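Side-chain contact in aminoacyl-tRNA synthetase (Cryptosporidium parvum, PDB 5F9Z), which probably attaches proline to its cognate tRNA at the expense of ATP, as a class II prolyl-tRNA synthetase: residues T24-A27 and D28-S31. Sequence-based numbering, arbitrary orientation.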
# COMPACT_ATOMS: atom_id res chain seq x y z
N THR A 24 -17.79 -9.60 -10.13
CA THR A 24 -18.55 -10.78 -9.75
C THR A 24 -17.68 -11.94 -9.28
O THR A 24 -18.17 -12.80 -8.54
CB THR A 24 -19.43 -11.25 -10.92
OG1 THR A 24 -18.60 -11.54 -12.05
CG2 THR A 24 -20.44 -10.17 -11.29
N SER A 25 -16.40 -11.98 -9.68
CA SER A 25 -15.48 -13.04 -9.28
C SER A 25 -14.14 -12.39 -8.90
O SER A 25 -13.12 -12.56 -9.56
CB SER A 25 -15.31 -14.09 -10.38
OG SER A 25 -14.57 -15.20 -9.92
N PHE A 26 -14.16 -11.64 -7.79
CA PHE A 26 -13.01 -10.82 -7.43
C PHE A 26 -11.80 -11.67 -7.05
O PHE A 26 -10.67 -11.37 -7.47
CB PHE A 26 -13.38 -9.87 -6.29
CG PHE A 26 -12.27 -8.94 -5.89
CD1 PHE A 26 -12.07 -7.76 -6.58
CD2 PHE A 26 -11.44 -9.24 -4.82
CE1 PHE A 26 -11.05 -6.89 -6.21
CE2 PHE A 26 -10.43 -8.38 -4.45
CZ PHE A 26 -10.23 -7.21 -5.15
N ALA A 27 -12.01 -12.71 -6.24
CA ALA A 27 -10.89 -13.53 -5.80
C ALA A 27 -10.18 -14.19 -6.97
O ALA A 27 -8.94 -14.19 -7.04
CB ALA A 27 -11.37 -14.59 -4.80
N ASP A 28 -10.94 -14.74 -7.92
CA ASP A 28 -10.34 -15.35 -9.10
C ASP A 28 -9.71 -14.29 -10.00
O ASP A 28 -8.67 -14.52 -10.62
CB ASP A 28 -11.38 -16.17 -9.86
CG ASP A 28 -10.77 -16.97 -10.99
OD1 ASP A 28 -9.55 -17.25 -10.94
OD2 ASP A 28 -11.51 -17.34 -11.92
N TRP A 29 -10.34 -13.11 -10.08
CA TRP A 29 -9.75 -12.01 -10.85
C TRP A 29 -8.41 -11.59 -10.27
O TRP A 29 -7.44 -11.38 -11.02
CB TRP A 29 -10.71 -10.82 -10.89
CG TRP A 29 -10.11 -9.59 -11.50
CD1 TRP A 29 -10.14 -9.23 -12.82
CD2 TRP A 29 -9.39 -8.55 -10.82
NE1 TRP A 29 -9.48 -8.03 -13.00
CE2 TRP A 29 -9.01 -7.60 -11.78
CE3 TRP A 29 -9.03 -8.34 -9.48
CZ2 TRP A 29 -8.29 -6.45 -11.46
CZ3 TRP A 29 -8.31 -7.20 -9.16
CH2 TRP A 29 -7.95 -6.27 -10.14
N TYR A 30 -8.33 -11.46 -8.95
CA TYR A 30 -7.09 -11.03 -8.32
C TYR A 30 -5.97 -12.04 -8.53
O TYR A 30 -4.82 -11.66 -8.78
CB TYR A 30 -7.32 -10.79 -6.82
CG TYR A 30 -6.14 -10.20 -6.08
CD1 TYR A 30 -5.61 -8.97 -6.45
CD2 TYR A 30 -5.57 -10.87 -5.01
CE1 TYR A 30 -4.54 -8.43 -5.77
CE2 TYR A 30 -4.50 -10.33 -4.32
CZ TYR A 30 -3.99 -9.11 -4.71
OH TYR A 30 -2.92 -8.57 -4.03
N SER A 31 -6.30 -13.33 -8.46
CA SER A 31 -5.28 -14.37 -8.66
C SER A 31 -4.76 -14.36 -10.09
O SER A 31 -3.55 -14.42 -10.32
CB SER A 31 -5.86 -15.74 -8.30
OG SER A 31 -4.90 -16.76 -8.52
O HOH W 1 -14.19 -17.34 -11.66
O HOH W 2 -13.75 -15.19 -7.33
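Phe26 and Trp29 meet at the start of helix 26-36, three residues apart, with CE1 of the phenylalanine 4.0 Å from CZ3 of the indole. The ring planes are near parallel, 30° apart, but slid past each other, centroids 5.6 Å apart, so they barely overlap and touch around CE1 and CZ3. In both residues CG lies anti to the backbone N (chi1 -177° and 172°), which sends the two rings off the same flank of the helix. There Phe26 packs on Met285 of helix 278-287 and on Ile234, while Trp29 NE1 is tied to the carbonyl of Asp289.

Ser25 holds the N-cap position, yet its hydroxyl makes no direct capping bond. Instead, one water links OG to Asp28 N, which donates to it at 2.9 Å, so a water stands in for the direct bond to this N3 amide. A second water, 2.8 Å from Ser25 OG, donates to Asp28 OD2. OG also rests 3.3 Å from Asp28 CB. The first helical turn closes through Trp29 N to Ser25 O at 2.9 Å, followed by Tyr30 N to Phe26 O at 2.8 Å. Tyr30 carries its hydroxyl onward to the carbonyl of Pro162.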